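Ulvan Lyase-PL25 (Pseudoalteromonas sp. PLSV, PDB 5UAM) cleaves ulvan, the sulfated cell-wall polysaccharide of green seaweeds, as a polysaccharide lyase of family PL25 with a beta-propeller fold. Local coordinates at residues E62-A67 and F80-S85; I114-H119 and K139-K144. One frame throughout, in Å; residues are numbered along the deposited sequence.

How the contacts relate
Contact 1 pairs the last two strands, 64-70 and 75-81, of one four-stranded antiparallel sheet, and contact 2 pairs the two middle strands of the next, as in neighbouring blades of a beta-propeller. Their centres lie about 9 Å apart and they touch directly. The probable hydrogen bond from I84 N to Y116 OH, 3.2 Å long, joins them, and A82 O packs against A141 CB at 3.3 Å. Both lead toward the catalytic region. In contact 1 the side chain of E62 lies about 7 Å from that of H99, probably the proton donor. In contact 2 the chain runs on to H119, a probable substrate-binding residue that holds a phosphate ion here.

Contact 1 of 2, residues E62-A67 and F80-S85; sequences EDPYIA and FRAGIS
D63 joins the two segments through both carboxylate oxygens. D63 OD1 accepts a nearly straight bond from S85 N at 2.8 Å, on its anti side, and also pairs with R89. D63 OD2 takes R81 NH1 at 3.1 Å in a salt bridge. The arginine meets it in the guanidinium plane but from above the carboxylate plane. R81 reaches it with CG anti to the backbone N (chi1 -178°) and a bend at chi3. With an alanine here in place of D63, R81 and R89 would probably lose a carboxylate partner and S85 N its acceptor. The tight part is the backbone ladder. I66 and F80 form a hydrogen-bonded antiparallel pair, and P64 O accepts A82 N at 2.8 Å. Beside it, P64 CG faces A82 CB at 4.2 Å. Towards solvent the packing is looser. On one sheet face exposed R81 lays CB over the Y65 ring, a CH-pi contact 4.0 Å from its centroid; on the other F80 is partly exposed. At the loop end a water bridges E62 O and S85 OG, and S85 OG also bonds L87 N. Strand 52-58 pairs with strand 64-70 of this hairpin, P64 packs on strand 112-116, and I66 and A82 meet W152 of strand 152-154.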
ATOM      1  N   GLU A  62     -15.265   4.515  -8.179  1.00 14.09           N
ATOM      2  CA  GLU A  62     -13.992   4.625  -7.470  1.00 12.08           C
ATOM      3  C   GLU A  62     -14.118   5.415  -6.164  1.00 11.84           C
ATOM      4  O   GLU A  62     -13.111   5.857  -5.589  1.00 12.33           O
ATOM      5  CB  GLU A  62     -12.870   5.172  -8.369  1.00 13.91           C
ATOM      6  CG  GLU A  62     -12.733   4.402  -9.684  1.00 15.05           C
ATOM      7  CD  GLU A  62     -11.462   4.683 -10.458  1.00 14.89           C
ATOM      8  OE1 GLU A  62     -10.380   4.751  -9.838  1.00 15.05           O
ATOM      9  OE2 GLU A  62     -11.565   4.777 -11.699  1.00 16.24           O
ATOM     10  N   ASP A  63     -15.341   5.562  -5.661  1.00 12.70           N
ATOM     11  CA  ASP A  63     -15.522   6.272  -4.402  1.00 12.62           C
ATOM     12  C   ASP A  63     -15.107   5.366  -3.241  1.00 12.20           C
ATOM     13  O   ASP A  63     -15.208   4.137  -3.329  1.00 12.61           O
ATOM     14  CB  ASP A  63     -16.987   6.686  -4.225  1.00 13.50           C
ATOM     15  CG  ASP A  63     -17.454   7.729  -5.230  1.00 15.12           C
ATOM     16  OD1 ASP A  63     -16.598   8.495  -5.734  1.00 14.54           O
ATOM     17  OD2 ASP A  63     -18.685   7.778  -5.502  1.00 16.03           O
ATOM     18  N   PRO A  64     -14.635   5.953  -2.142  1.00 11.88           N
ATOM     19  CA  PRO A  64     -14.219   5.149  -0.990  1.00 11.50           C
ATOM     20  C   PRO A  64     -15.432   4.707  -0.184  1.00 11.71           C
ATOM     21  O   PRO A  64     -16.313   5.514   0.123  1.00 13.04           O
ATOM     22  CB  PRO A  64     -13.349   6.122  -0.184  1.00 13.64           C
ATOM     23  CG  PRO A  64     -13.923   7.446  -0.497  1.00 12.77           C
ATOM     24  CD  PRO A  64     -14.319   7.380  -1.953  1.00 12.45           C
ATOM     25  N   TYR A  65     -15.440   3.421   0.178  1.00 11.60           N
ATOM     26  CA  TYR A  65     -16.478   2.851   1.025  1.00 11.95           C
ATOM     27  C   TYR A  65     -15.854   2.273   2.289  1.00 12.69           C
ATOM     28  O   TYR A  65     -14.730   1.747   2.272  1.00 13.57           O
ATOM     29  CB  TYR A  65     -17.263   1.758   0.280  1.00 13.60           C
ATOM     30  CG  TYR A  65     -18.259   2.343  -0.686  1.00 12.56           C
ATOM     31  CD1 TYR A  65     -17.840   2.902  -1.892  1.00 13.42           C
ATOM     32  CD2 TYR A  65     -19.611   2.422  -0.365  1.00 14.75           C
ATOM     33  CE1 TYR A  65     -18.727   3.484  -2.769  1.00 15.03           C
ATOM     34  CE2 TYR A  65     -20.521   3.012  -1.242  1.00 15.65           C
ATOM     35  CZ  TYR A  65     -20.072   3.532  -2.449  1.00 16.26           C
ATOM     36  OH  TYR A  65     -20.981   4.123  -3.310  1.00 18.31           O
ATOM     37  N   ILE A  66     -16.595   2.363   3.390  1.00 12.69           N
ATOM     38  CA  ILE A  66     -16.095   1.952   4.693  1.00 12.33           C
ATOM     39  C   ILE A  66     -17.168   1.142   5.413  1.00 12.05           C
ATOM     40  O   ILE A  66     -18.354   1.475   5.376  1.00 14.07           O
ATOM     41  CB  ILE A  66     -15.634   3.155   5.532  1.00 14.48           C
ATOM     42  CG1 ILE A  66     -15.133   2.691   6.883  1.00 14.13           C
ATOM     43  CG2 ILE A  66     -16.725   4.152   5.660  1.00 18.62           C
ATOM     44  CD1 ILE A  66     -14.363   3.772   7.648  1.00 19.29           C
ATOM     45  N   ALA A  67     -16.745   0.058   6.045  1.00 13.27           N
ATOM     46  CA  ALA A  67     -17.612  -0.777   6.857  1.00 12.68           C
ATOM     47  C   ALA A  67     -16.899  -1.098   8.164  1.00 12.72           C
ATOM     48  O   ALA A  67     -15.718  -0.797   8.348  1.00 12.58           O
ATOM     49  CB  ALA A  67     -17.966  -2.083   6.124  1.00 14.79           C
ATOM     50  N   PHE A  80     -20.587   2.329   3.863  1.00 14.76           N
ATOM     51  CA  PHE A  80     -21.038   3.681   3.608  1.00 13.90           C
ATOM     52  C   PHE A  80     -20.011   4.369   2.727  1.00 13.84           C
ATOM     53  O   PHE A  80     -18.805   4.134   2.857  1.00 14.50           O
ATOM     54  CB  PHE A  80     -21.159   4.494   4.918  1.00 15.68           C
ATOM     55  CG  PHE A  80     -22.133   3.930   5.907  1.00 16.56           C
ATOM     56  CD1 PHE A  80     -23.478   4.166   5.759  1.00 20.33           C
ATOM     57  CD2 PHE A  80     -21.698   3.199   6.994  1.00 16.41           C
ATOM     58  CE1 PHE A  80     -24.404   3.654   6.677  1.00 22.69           C
ATOM     59  CE2 PHE A  80     -22.635   2.693   7.904  1.00 18.48           C
ATOM     60  CZ  PHE A  80     -23.956   2.929   7.742  1.00 20.61           C
ATOM     61  N   ARG A  81     -20.495   5.232   1.844  1.00 14.18           N
ATOM     62  CA  ARG A  81     -19.607   6.029   1.003  1.00 13.72           C
ATOM     63  C   ARG A  81     -19.036   7.191   1.815  1.00 12.74           C
ATOM     64  O   ARG A  81     -19.784   7.953   2.439  1.00 17.06           O
ATOM     65  CB  ARG A  81     -20.363   6.569  -0.200  1.00 16.16           C
ATOM     66  CG  ARG A  81     -19.454   7.372  -1.122  1.00 15.87           C
ATOM     67  CD  ARG A  81     -20.111   7.741  -2.424  1.00 17.63           C
ATOM     68  NE  ARG A  81     -21.188   8.687  -2.248  1.00 20.63           N
ATOM     69  CZ  ARG A  81     -21.762   9.331  -3.256  1.00 34.77           C
ATOM     70  NH1 ARG A  81     -21.336   9.138  -4.503  1.00 31.62           N
ATOM     71  NH2 ARG A  81     -22.748  10.183  -3.021  1.00 34.53           N
ATOM     72  N   ALA A  82     -17.705   7.352   1.782  1.00 13.02           N
ATOM     73  CA  ALA A  82     -17.040   8.375   2.585  1.00 13.52           C
ATOM     74  C   ALA A  82     -16.671   9.634   1.808  1.00 15.18           C
ATOM     75  O   ALA A  82     -16.293  10.630   2.431  1.00 16.26           O
ATOM     76  CB  ALA A  82     -15.763   7.792   3.219  1.00 14.15           C
ATOM     77  N   GLY A  83     -16.751   9.623   0.481  1.00 15.16           N
ATOM     78  CA  GLY A  83     -16.334  10.772  -0.314  1.00 14.58           C
ATOM     79  C   GLY A  83     -16.604  10.517  -1.777  1.00 13.82           C
ATOM     80  O   GLY A  83     -17.087   9.451  -2.158  1.00 14.68           O
ATOM     81  N   ILE A  84     -16.288  11.522  -2.596  1.00 14.38           N
ATOM     82  CA  ILE A  84     -16.596  11.525  -4.020  0.67 14.17           C
ATOM     83  C   ILE A  84     -15.292  11.727  -4.776  1.00 14.82           C
ATOM     84  O   ILE A  84     -14.694  12.805  -4.726  1.00 16.74           O
ATOM     85  CB  ILE A  84     -17.633  12.597  -4.380  0.67 16.88           C
ATOM     86  CG1 ILE A  84     -18.953  12.307  -3.650  0.67 21.99           C
ATOM     87  CG2 ILE A  84     -17.830  12.667  -5.900  0.67 18.79           C
ATOM     88  CD1 ILE A  84     -20.004  13.377  -3.827  0.67 23.49           C
ATOM     89  N   SER A  85     -14.868  10.698  -5.497  1.00 13.92           N
ATOM     90  CA  SER A  85     -13.614  10.726  -6.232  1.00 14.48           C
ATOM     91  C   SER A  85     -13.779  11.243  -7.655  1.00 15.31           C
ATOM     92  O   SER A  85     -14.665  10.807  -8.399  1.00 15.91           O
ATOM     93  CB  SER A  85     -13.028   9.321  -6.324  1.00 15.77           C
ATOM     94  OG  SER A  85     -11.854   9.350  -7.123  1.00 15.50           O
TER
HETATM   95  O   HOH W   1     -10.746   7.112  -6.221  1.00 13.40           O

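Contact 2 of 2, residues I114-H119 and K139-K144. With PO4 (phosphate ion), chain E.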
ATOM      1  N   ILE A 114     -10.249   9.324   6.029  1.00 11.89           N
ATOM      2  CA  ILE A 114     -10.102   8.574   4.793  1.00 11.36           C
ATOM      3  C   ILE A 114      -9.385   9.480   3.793  1.00 12.29           C
ATOM      4  O   ILE A 114      -9.851  10.582   3.497  1.00 12.52           O
ATOM      5  CB  ILE A 114     -11.459   8.087   4.250  1.00 11.29           C
ATOM      6  CG1 ILE A 114     -12.061   7.035   5.195  1.00 14.00           C
ATOM      7  CG2 ILE A 114     -11.319   7.541   2.830  1.00 13.91           C
ATOM      8  CD1 ILE A 114     -11.387   5.704   5.171  1.00 19.86           C
ATOM      9  N   PHE A 115      -8.229   9.039   3.312  1.00 11.88           N
ATOM     10  CA  PHE A 115      -7.487   9.719   2.260  1.00 10.24           C
ATOM     11  C   PHE A 115      -7.707   8.934   0.972  1.00 11.22           C
ATOM     12  O   PHE A 115      -7.648   7.706   0.986  1.00 12.69           O
ATOM     13  CB  PHE A 115      -6.001   9.757   2.637  1.00 12.35           C
ATOM     14  CG  PHE A 115      -5.747  10.395   3.969  1.00 11.50           C
ATOM     15  CD1 PHE A 115      -5.593  11.764   4.092  1.00 12.97           C
ATOM     16  CD2 PHE A 115      -5.680   9.627   5.102  1.00 11.95           C
ATOM     17  CE1 PHE A 115      -5.354  12.353   5.322  1.00 12.89           C
ATOM     18  CE2 PHE A 115      -5.445  10.211   6.343  1.00 13.01           C
ATOM     19  CZ  PHE A 115      -5.285  11.571   6.446  1.00 13.29           C
ATOM     20  N   TYR A 116      -8.015   9.624  -0.120  1.00 10.95           N
ATOM     21  CA  TYR A 116      -8.493   8.914  -1.300  1.00 11.68           C
ATOM     22  C   TYR A 116      -8.480   9.837  -2.513  1.00 10.98           C
ATOM     23  O   TYR A 116      -8.286  11.048  -2.400  1.00 11.91           O
ATOM     24  CB  TYR A 116      -9.928   8.428  -1.063  1.00 11.35           C
ATOM     25  CG  TYR A 116     -10.950   9.550  -1.071  1.00 11.56           C
ATOM     26  CD1 TYR A 116     -11.132  10.375   0.036  1.00 12.48           C
ATOM     27  CD2 TYR A 116     -11.711   9.817  -2.201  1.00 12.37           C
ATOM     28  CE1 TYR A 116     -12.051  11.413   0.010  1.00 11.64           C
ATOM     29  CE2 TYR A 116     -12.620  10.854  -2.233  1.00 14.11           C
ATOM     30  CZ  TYR A 116     -12.781  11.653  -1.132  1.00 12.23           C
ATOM     31  OH  TYR A 116     -13.695  12.688  -1.177  1.00 14.70           O
ATOM     32  N   GLY A 117      -8.707   9.257  -3.682  1.00 11.07           N
ATOM     33  CA  GLY A 117      -9.109  10.009  -4.847  1.00 12.87           C
ATOM     34  C   GLY A 117      -7.999  10.514  -5.755  1.00 11.50           C
ATOM     35  O   GLY A 117      -8.300  10.948  -6.867  1.00 13.52           O
ATOM     36  N   GLY A 118      -6.743  10.505  -5.330  1.00 12.28           N
ATOM     37  CA  GLY A 118      -5.695  11.176  -6.083  1.00 12.85           C
ATOM     38  C   GLY A 118      -4.947  10.276  -7.051  1.00 13.22           C
ATOM     39  O   GLY A 118      -4.565   9.158  -6.713  1.00 13.44           O
ATOM     40  N   HIS A 119      -4.695  10.806  -8.250  1.00 12.97           N
ATOM     41  CA  HIS A 119      -3.687  10.241  -9.133  1.00 13.14           C
ATOM     42  C   HIS A 119      -2.809  11.350  -9.677  1.00 12.75           C
ATOM     43  O   HIS A 119      -2.491  11.412 -10.870  1.00 15.02           O
ATOM     44  CB  HIS A 119      -4.280   9.366 -10.227  1.00 13.27           C
ATOM     45  CG  HIS A 119      -3.280   8.478 -10.896  1.00 13.11           C
ATOM     46  ND1 HIS A 119      -3.635   7.614 -11.907  1.00 15.10           N
ATOM     47  CD2 HIS A 119      -1.955   8.282 -10.678  1.00 14.06           C
ATOM     48  CE1 HIS A 119      -2.568   6.941 -12.306  1.00 16.92           C
ATOM     49  NE2 HIS A 119      -1.538   7.320 -11.570  1.00 15.64           N
ATOM     50  N   LYS A 139      -7.635  13.725  -1.922  1.00 11.93           N
ATOM     51  CA  LYS A 139      -8.711  14.210  -1.063  1.00 12.88           C
ATOM     52  C   LYS A 139      -8.627  13.586   0.320  1.00 11.27           C
ATOM     53  O   LYS A 139      -7.967  12.573   0.551  1.00 11.78           O
ATOM     54  CB  LYS A 139     -10.077  13.912  -1.672  1.00 11.82           C
ATOM     55  CG  LYS A 139     -10.380  14.747  -2.896  1.00 14.03           C
ATOM     56  CD  LYS A 139     -11.615  14.237  -3.640  1.00 16.77           C
ATOM     57  CE  LYS A 139     -11.936  15.114  -4.825  1.00 18.65           C
ATOM     58  NZ  LYS A 139     -12.494  16.440  -4.378  1.00 21.82           N
ATOM     59  N   HIS A 140      -9.344  14.215   1.256  1.00 12.47           N
ATOM     60  CA  HIS A 140      -9.290  13.826   2.659  1.00 12.42           C
ATOM     61  C   HIS A 140     -10.677  14.057   3.232  1.00 12.81           C
ATOM     62  O   HIS A 140     -11.161  15.195   3.248  1.00 14.21           O
ATOM     63  CB  HIS A 140      -8.251  14.676   3.378  1.00 12.83           C
ATOM     64  CG  HIS A 140      -8.180  14.490   4.861  1.00 12.74           C
ATOM     65  ND1 HIS A 140      -7.561  15.415   5.683  1.00 13.39           N
ATOM     66  CD2 HIS A 140      -8.635  13.508   5.672  1.00 12.59           C
ATOM     67  CE1 HIS A 140      -7.639  15.003   6.936  1.00 13.69           C
ATOM     68  NE2 HIS A 140      -8.283  13.851   6.952  1.00 13.72           N
ATOM     69  N   ALA A 141     -11.319  12.987   3.680  1.00 11.56           N
ATOM     70  CA  ALA A 141     -12.609  13.043   4.337  1.00 12.57           C
ATOM     71  C   ALA A 141     -12.451  12.632   5.789  1.00 13.10           C
ATOM     72  O   ALA A 141     -11.543  11.884   6.158  1.00 13.05           O
ATOM     73  CB  ALA A 141     -13.608  12.117   3.652  1.00 14.85           C
ATOM     74  N   VAL A 142     -13.365  13.104   6.633  1.00 12.59           N
ATOM     75  CA  VAL A 142     -13.324  12.748   8.047  1.00 13.48           C
ATOM     76  C   VAL A 142     -14.739  12.451   8.524  1.00 12.20           C
ATOM     77  O   VAL A 142     -15.714  13.059   8.072  1.00 13.97           O
ATOM     78  CB  VAL A 142     -12.665  13.859   8.895  1.00 13.73           C
ATOM     79  CG1 VAL A 142     -13.510  15.098   8.915  1.00 16.90           C
ATOM     80  CG2 VAL A 142     -12.385  13.353  10.315  1.00 15.01           C
ATOM     81  N   SER A 143     -14.854  11.507   9.449  1.00 13.02           N
ATOM     82  CA  SER A 143     -16.173  11.215   9.997  1.00 12.88           C
ATOM     83  C   SER A 143     -16.710  12.431  10.746  1.00 14.49           C
ATOM     84  O   SER A 143     -15.952  13.198  11.345  1.00 14.61           O
ATOM     85  CB  SER A 143     -16.126   9.980  10.897  1.00 14.58           C
ATOM     86  OG  SER A 143     -15.339  10.170  12.058  1.00 15.01           O
ATOM     87  N   LYS A 144     -18.036  12.625  10.687  1.00 14.81           N
ATOM     88  CA  LYS A 144     -18.637  13.771  11.371  1.00 15.68           C
ATOM     89  C   LYS A 144     -18.609  13.601  12.879  1.00 16.47           C
ATOM     90  O   LYS A 144     -18.581  14.599  13.615  1.00 18.17           O
ATOM     91  CB  LYS A 144     -20.064  13.976  10.898  1.00 17.45           C
ATOM     92  CG  LYS A 144     -20.113  14.502   9.499  1.00 20.60           C
ATOM     93  CD  LYS A 144     -21.483  15.031   9.173  1.00 22.29           C
ATOM     94  CE  LYS A 144     -21.483  15.704   7.817  1.00 30.96           C
ATOM     95  NZ  LYS A 144     -22.810  16.338   7.548  1.00 35.77           N
TER
HETATM   96  P   PO4 E 503       1.685   5.179 -11.728  1.00 17.21           P
HETATM   97  O1  PO4 E 503       2.083   5.112 -13.189  1.00 23.07           O
HETATM   98  O2  PO4 E 503       2.881   5.201 -10.868  1.00 16.54           O
HETATM   99  O3  PO4 E 503       0.885   3.923 -11.478  1.00 22.87           O
HETATM  100  O4  PO4 E 503       0.873   6.454 -11.524  1.00 20.10           O
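Strands 112-116 and 139-143 are the central pair of a four-stranded antiparallel sheet, and side chains meet on both of its faces. On one face the rings of F115 and H140 form an offset stack, with centroids 4.4 Å apart and planes at 23°. F115 CE1 sits over the centre of the imidazole, 3.5 Å from H140 CD2. H140 swings CG anti to its own N (chi1 174°), which lays its ring alongside the phenyl. Its rotation is fixed from outside the pair: ND1 bonds N157 and NE2 bonds H113. The buried imidazole thus has both nitrogens satisfied. On the other face K139 CB lies over one face of the Y116 ring in a CH-pi contact, 3.8 Å from its centroid. The lysine chain continues across the phenol, and K139 CD comes within 3.6 Å of Y116 OH. A141 CB touches Y116 CE1 at 4.0 Å. The backbones are tied by two hydrogen-bonded pairs, I114 with A141 and Y116 with K139. A141 N to I114 O measures 2.8 Å, while Y116 N approaches K139 O from above the carbonyl plane.

Beyond the strand, G117 has a positive phi of 91°, where a CB would jam against the preceding carbonyl. The chain then reaches H119. H119 NE2 donates a nearly straight bond of 2.6 Å to O4 of the phosphate ion, and its ND1 is held by D97. H99, R180, H184 and Y222 also bond the phosphate, which is probably from the crystallisation liquor. The arrangement is that of a beta-propeller blade, whose strand leads into a loop carrying a residue that probably binds substrate.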